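Local coordinates for protein S-adenosylmethionine dependent methyltransferase (Mesorhizobium loti, PDB 3BKW) that probably transfers methyl groups from S-adenosylmethionine to an acceptor substrate, as a member of the Rossmann-like class of methyltransferases, at residues T144-G156 against W167-D181. Numbering follows the deposited sequence.
Sequences TEHPIYMAPARPG and WPIDRYLVEGPRKTD
G156 lies over one face of the W167 indole, its O offset toward the rim, 3.4 Å from W167 CE3, and a water sits over the ring centre on that same face; at the ring's edge W167 NE1 donates to I148 O (3.0 Å), approaching from above the carbonyl plane. With CG anti to the backbone N (chi1 -177°), the indole is carried out to I148 O and Y149, whose ring runs nearly parallel to it (9°) but slid aside, with little overlap. Y172 presents an edge to I148 N and meets P147 CB through CE1 at 3.6 Å; its hydroxyl bonds E213 of the second subunit. Helix 147-150 follows strand 138-145 of the Rossmann-like methyltransferase sheet, and 167-181 wraps round it as part of the segment between strands 138-145 and 207-213. R178, bent at chi2 (-66°), grips A151 O side-on through NE (3.0 Å) and NH2 (3.1 Å), and V174 O end-on through NH1 and NH2, all in the guanidinium plane. Cut back to an alanine, this position would lose all three donor nitrogens, probably leaving the R171-V174 turn less tied to A151. D170 OD1 accepts from A153 N on its syn lone pair (3.0 Å), and one water joins M150 O and P152 O to T180 OG1.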
loop_
_atom_site.group_PDB
_atom_site.type_symbol
_atom_site.label_atom_id
_atom_site.label_comp_id
_atom_site.label_asym_id
_atom_site.label_seq_id
_atom_site.Cartn_x
_atom_site.Cartn_y
_atom_site.Cartn_z
ATOM N N THR A 144 1.789 -6.890 -10.310
ATOM C CA THR A 144 0.406 -7.139 -10.688
ATOM C C THR A 144 -0.196 -5.841 -11.215
ATOM O O THR A 144 0.342 -4.767 -11.001
ATOM C CB THR A 144 -0.470 -7.639 -9.477
ATOM O OG1 THR A 144 -0.322 -6.741 -8.357
ATOM C CG2 THR A 144 -0.068 -9.059 -9.034
ATOM N N GLU A 145 -1.320 -5.947 -11.903
ATOM C CA GLU A 145 -2.093 -4.772 -12.255
ATOM C C GLU A 145 -2.537 -4.110 -10.960
ATOM O O GLU A 145 -2.931 -4.770 -10.000
ATOM C CB GLU A 145 -3.324 -5.109 -13.090
ATOM C CG GLU A 145 -2.983 -5.399 -14.533
ATOM C CD GLU A 145 -4.156 -5.730 -15.412
ATOM O OE1 GLU A 145 -5.300 -5.443 -15.037
ATOM O OE2 GLU A 145 -3.902 -6.287 -16.486
ATOM N N HIS A 146 -2.422 -2.795 -10.935
ATOM C CA HIS A 146 -2.769 -1.994 -9.750
ATOM C C HIS A 146 -4.297 -1.960 -9.594
ATOM O O HIS A 146 -5.008 -1.948 -10.603
ATOM C CB HIS A 146 -2.244 -0.567 -9.958
ATOM C CG HIS A 146 -2.218 0.265 -8.720
ATOM N ND1 HIS A 146 -3.351 0.818 -8.163
ATOM C CD2 HIS A 146 -1.181 0.681 -7.957
ATOM C CE1 HIS A 146 -3.017 1.512 -7.091
ATOM N NE2 HIS A 146 -1.706 1.447 -6.943
ATOM N N PRO A 147 -4.808 -1.993 -8.335
ATOM C CA PRO A 147 -6.268 -1.887 -8.201
ATOM C C PRO A 147 -6.932 -0.617 -8.799
ATOM O O PRO A 147 -8.091 -0.663 -9.198
ATOM C CB PRO A 147 -6.489 -2.046 -6.678
ATOM C CG PRO A 147 -5.194 -1.725 -6.074
ATOM C CD PRO A 147 -4.153 -2.176 -7.027
ATOM N N ILE A 148 -6.216 0.509 -8.880
ATOM C CA ILE A 148 -6.742 1.703 -9.565
ATOM C C ILE A 148 -7.049 1.371 -11.032
ATOM O O ILE A 148 -8.064 1.786 -11.566
ATOM C CB ILE A 148 -5.768 2.889 -9.492
ATOM C CG1 ILE A 148 -5.806 3.478 -8.082
ATOM C CG2 ILE A 148 -6.142 3.976 -10.548
ATOM C CD1 ILE A 148 -4.733 4.485 -7.802
ATOM N N TYR A 149 -6.149 0.620 -11.662
ATOM C CA TYR A 149 -6.302 0.186 -13.030
ATOM C C TYR A 149 -7.390 -0.888 -13.185
ATOM O O TYR A 149 -8.155 -0.854 -14.164
ATOM C CB TYR A 149 -4.945 -0.305 -13.558
ATOM C CG TYR A 149 -4.950 -0.696 -15.009
ATOM C CD1 TYR A 149 -4.821 0.259 -16.020
ATOM C CD2 TYR A 149 -5.069 -2.035 -15.380
ATOM C CE1 TYR A 149 -4.831 -0.116 -17.378
ATOM C CE2 TYR A 149 -5.096 -2.419 -16.724
ATOM C CZ TYR A 149 -4.954 -1.455 -17.719
ATOM O OH TYR A 149 -4.987 -1.832 -19.048
HETATM N N MSE A 150 -7.464 -1.832 -12.253
HETATM C CA MSE A 150 -8.443 -2.934 -12.323
HETATM C C MSE A 150 -9.866 -2.602 -11.885
HETATM O O MSE A 150 -10.810 -3.248 -12.326
HETATM C CB MSE A 150 -7.985 -4.110 -11.454
HETATM C CG MSE A 150 -6.697 -4.752 -11.899
HETATM SE SE MSE A 150 -6.382 -6.392 -10.893
HETATM C CE MSE A 150 -6.141 -5.604 -9.074
ATOM N N ALA A 151 -10.014 -1.643 -10.975
ATOM C CA ALA A 151 -11.323 -1.311 -10.387
ATOM C C ALA A 151 -12.491 -0.987 -11.322
ATOM O O ALA A 151 -13.569 -1.545 -11.154
ATOM C CB ALA A 151 -11.177 -0.150 -9.387
ATOM N N PRO A 152 -12.288 -0.077 -12.291
ATOM C CA PRO A 152 -13.459 0.432 -13.019
ATOM C C PRO A 152 -14.267 -0.560 -13.864
ATOM O O PRO A 152 -13.699 -1.464 -14.477
ATOM C CB PRO A 152 -12.875 1.554 -13.893
ATOM C CG PRO A 152 -11.535 1.842 -13.335
ATOM C CD PRO A 152 -11.044 0.558 -12.762
ATOM N N ALA A 153 -15.586 -0.379 -13.872
ATOM C CA ALA A 153 -16.470 -1.202 -14.703
ATOM C C ALA A 153 -16.218 -0.929 -16.191
ATOM O O ALA A 153 -16.335 -1.841 -17.017
ATOM C CB ALA A 153 -17.901 -0.922 -14.349
ATOM N N ARG A 154 -15.885 0.318 -16.525
ATOM C CA ARG A 154 -15.583 0.754 -17.886
ATOM C C ARG A 154 -14.238 1.478 -17.834
ATOM O O ARG A 154 -14.199 2.708 -17.872
ATOM C CB ARG A 154 -16.692 1.689 -18.381
ATOM C CG ARG A 154 -18.048 1.034 -18.529
ATOM C CD ARG A 154 -19.116 2.018 -19.034
ATOM N NE ARG A 154 -18.796 2.609 -20.335
ATOM N N PRO A 155 -13.121 0.722 -17.754
ATOM C CA PRO A 155 -11.825 1.367 -17.597
ATOM C C PRO A 155 -11.407 2.105 -18.851
ATOM O O PRO A 155 -11.686 1.657 -19.966
ATOM C CB PRO A 155 -10.881 0.206 -17.306
ATOM C CG PRO A 155 -11.525 -0.949 -17.956
ATOM C CD PRO A 155 -12.982 -0.743 -17.844
ATOM N N GLY A 156 -10.779 3.250 -18.647
ATOM C CA GLY A 156 -10.304 4.079 -19.734
ATOM C C GLY A 156 -10.088 5.499 -19.301
ATOM O O GLY A 156 -10.499 5.899 -18.224
ATOM N N TRP A 167 -8.615 9.566 -15.008
ATOM C CA TRP A 167 -8.881 8.132 -14.927
ATOM C C TRP A 167 -10.010 7.919 -13.927
ATOM O O TRP A 167 -9.764 7.896 -12.696
ATOM C CB TRP A 167 -7.620 7.368 -14.509
ATOM C CG TRP A 167 -7.801 5.872 -14.472
ATOM C CD1 TRP A 167 -8.106 5.113 -13.389
ATOM C CD2 TRP A 167 -7.718 4.965 -15.583
ATOM N NE1 TRP A 167 -8.174 3.802 -13.743
ATOM C CE2 TRP A 167 -7.955 3.669 -15.082
ATOM C CE3 TRP A 167 -7.419 5.122 -16.947
ATOM C CZ2 TRP A 167 -7.929 2.516 -15.895
ATOM C CZ3 TRP A 167 -7.404 3.968 -17.783
ATOM C CH2 TRP A 167 -7.663 2.682 -17.244
ATOM N N PRO A 168 -11.261 7.810 -14.418
ATOM C CA PRO A 168 -12.400 7.574 -13.526
ATOM C C PRO A 168 -12.381 6.217 -12.832
ATOM O O PRO A 168 -12.205 5.188 -13.487
ATOM C CB PRO A 168 -13.609 7.708 -14.456
ATOM C CG PRO A 168 -13.139 8.504 -15.575
ATOM C CD PRO A 168 -11.740 8.037 -15.798
ATOM N N ILE A 169 -12.564 6.242 -11.517
ATOM C CA ILE A 169 -12.580 5.064 -10.677
ATOM C C ILE A 169 -14.000 4.837 -10.164
ATOM O O ILE A 169 -14.683 5.784 -9.799
ATOM C CB ILE A 169 -11.603 5.262 -9.459
ATOM C CG1 ILE A 169 -10.135 5.290 -9.946
ATOM C CG2 ILE A 169 -11.742 4.151 -8.440
ATOM C CD1 ILE A 169 -9.102 5.768 -8.864
ATOM N N ASP A 170 -14.451 3.586 -10.203
ATOM C CA ASP A 170 -15.663 3.152 -9.498
ATOM C C ASP A 170 -15.387 1.775 -8.886
ATOM O O ASP A 170 -14.450 1.062 -9.305
ATOM C CB ASP A 170 -16.910 3.106 -10.392
ATOM C CG ASP A 170 -16.840 1.993 -11.419
ATOM O OD1 ASP A 170 -16.147 2.172 -12.420
ATOM O OD2 ASP A 170 -17.479 0.941 -11.211
ATOM N N ARG A 171 -16.184 1.437 -7.870
ATOM C CA ARG A 171 -16.132 0.152 -7.163
ATOM C C ARG A 171 -14.730 -0.294 -6.703
ATOM O O ARG A 171 -14.432 -1.480 -6.641
ATOM C CB ARG A 171 -16.821 -0.918 -8.033
ATOM C CG ARG A 171 -18.303 -0.589 -8.305
ATOM C CD ARG A 171 -19.035 -1.593 -9.186
ATOM N NE ARG A 171 -19.225 -2.916 -8.572
ATOM C CZ ARG A 171 -18.651 -4.079 -8.933
ATOM N NH1 ARG A 171 -17.804 -4.191 -9.964
ATOM N NH2 ARG A 171 -18.961 -5.182 -8.246
ATOM N N TYR A 172 -13.868 0.662 -6.360
ATOM C CA TYR A 172 -12.523 0.321 -5.885
ATOM C C TYR A 172 -12.538 -0.589 -4.668
ATOM O O TYR A 172 -11.676 -1.473 -4.545
ATOM C CB TYR A 172 -11.729 1.581 -5.578
ATOM C CG TYR A 172 -10.282 1.356 -5.168
ATOM C CD1 TYR A 172 -9.259 1.310 -6.124
ATOM C CD2 TYR A 172 -9.939 1.232 -3.821
ATOM C CE1 TYR A 172 -7.924 1.144 -5.738
ATOM C CE2 TYR A 172 -8.612 1.069 -3.419
ATOM C CZ TYR A 172 -7.603 1.024 -4.382
ATOM O OH TYR A 172 -6.292 0.855 -3.996
ATOM N N LEU A 173 -13.521 -0.402 -3.781
ATOM C CA LEU A 173 -13.615 -1.220 -2.565
ATOM C C LEU A 173 -14.469 -2.476 -2.715
ATOM O O LEU A 173 -14.636 -3.231 -1.730
ATOM C CB LEU A 173 -14.079 -0.377 -1.374
ATOM C CG LEU A 173 -13.173 0.747 -0.846
ATOM C CD1 LEU A 173 -11.766 0.217 -0.524
ATOM C CD2 LEU A 173 -13.089 1.964 -1.753
ATOM N N VAL A 174 -14.993 -2.723 -3.925
ATOM C CA VAL A 174 -15.803 -3.912 -4.191
ATOM C C VAL A 174 -14.860 -4.897 -4.860
ATOM O O VAL A 174 -14.568 -4.780 -6.043
ATOM C CB VAL A 174 -17.018 -3.619 -5.084
ATOM C CG1 VAL A 174 -17.860 -4.882 -5.243
ATOM C CG2 VAL A 174 -17.828 -2.497 -4.497
ATOM N N GLU A 175 -14.386 -5.877 -4.098
ATOM C CA GLU A 175 -13.410 -6.839 -4.594
ATOM C C GLU A 175 -14.087 -7.989 -5.278
ATOM O O GLU A 175 -15.249 -8.299 -4.987
ATOM C CB GLU A 175 -12.509 -7.302 -3.460
ATOM C CG GLU A 175 -11.635 -6.176 -2.926
ATOM C CD GLU A 175 -10.740 -6.590 -1.783
ATOM O OE1 GLU A 175 -11.132 -7.463 -0.964
ATOM O OE2 GLU A 175 -9.638 -6.029 -1.695
ATOM N N GLY A 176 -13.358 -8.620 -6.194
ATOM C CA GLY A 176 -13.866 -9.750 -6.942
ATOM C C GLY A 176 -13.399 -9.777 -8.379
ATOM O O GLY A 176 -12.625 -8.925 -8.813
ATOM N N PRO A 177 -13.895 -10.767 -9.139
ATOM C CA PRO A 177 -13.540 -10.901 -10.535
ATOM C C PRO A 177 -13.968 -9.714 -11.389
ATOM O O PRO A 177 -15.051 -9.163 -11.172
ATOM C CB PRO A 177 -14.322 -12.142 -10.992
ATOM C CG PRO A 177 -14.757 -12.816 -9.811
ATOM C CD PRO A 177 -14.811 -11.842 -8.707
ATOM N N ARG A 178 -13.104 -9.332 -12.325
ATOM C CA ARG A 178 -13.397 -8.306 -13.309
ATOM C C ARG A 178 -13.268 -8.959 -14.678
ATOM O O ARG A 178 -12.280 -9.655 -14.956
ATOM C CB ARG A 178 -12.423 -7.146 -13.195
ATOM C CG ARG A 178 -12.540 -6.341 -11.904
ATOM C CD ARG A 178 -13.851 -5.616 -11.834
ATOM N NE ARG A 178 -13.860 -4.537 -10.849
ATOM C CZ ARG A 178 -14.116 -4.655 -9.544
ATOM N NH1 ARG A 178 -14.322 -5.843 -8.970
ATOM N NH2 ARG A 178 -14.115 -3.554 -8.795
ATOM N N LYS A 179 -14.275 -8.739 -15.517
ATOM C CA LYS A 179 -14.327 -9.281 -16.884
ATOM C C LYS A 179 -14.020 -8.215 -17.929
ATOM O O LYS A 179 -14.239 -8.421 -19.112
ATOM C CB LYS A 179 -15.696 -9.913 -17.121
ATOM C CG LYS A 179 -15.966 -11.081 -16.183
ATOM C CD LYS A 179 -17.199 -11.852 -16.578
ATOM C CE LYS A 179 -17.409 -13.074 -15.681
ATOM N NZ LYS A 179 -18.588 -13.871 -16.148
ATOM N N THR A 180 -13.402 -7.112 -17.508
ATOM C CA THR A 180 -13.127 -5.987 -18.403
ATOM C C THR A 180 -12.077 -6.268 -19.492
ATOM O O THR A 180 -12.042 -5.547 -20.494
ATOM C CB THR A 180 -12.798 -4.735 -17.573
ATOM O OG1 THR A 180 -11.817 -5.090 -16.609
ATOM C CG2 THR A 180 -14.045 -4.243 -16.832
ATOM N N ASP A 181 -11.247 -7.308 -19.310
ATOM C CA ASP A 181 -10.285 -7.778 -20.320
ATOM C C ASP A 181 -10.695 -9.136 -20.906
ATOM O O ASP A 181 -9.920 -9.741 -21.655
ATOM C CB ASP A 181 -8.880 -7.888 -19.733
ATOM C CG ASP A 181 -8.216 -6.541 -19.520
ATOM O OD1 ASP A 181 -8.599 -5.538 -20.171
ATOM O OD2 ASP A 181 -7.275 -6.490 -18.702
HETATM O O HOH W 1 -5.564 -8.153 -17.540
HETATM O O HOH W 2 -11.491 -3.048 -14.878
HETATM O O HOH W 3 -16.271 -1.590 -11.399
HETATM O O HOH W 4 -16.360 2.626 -14.880
HETATM O O HOH W 5 -14.522 4.519 -15.761
HETATM O O HOH W 6 -11.230 4.371 -15.880
#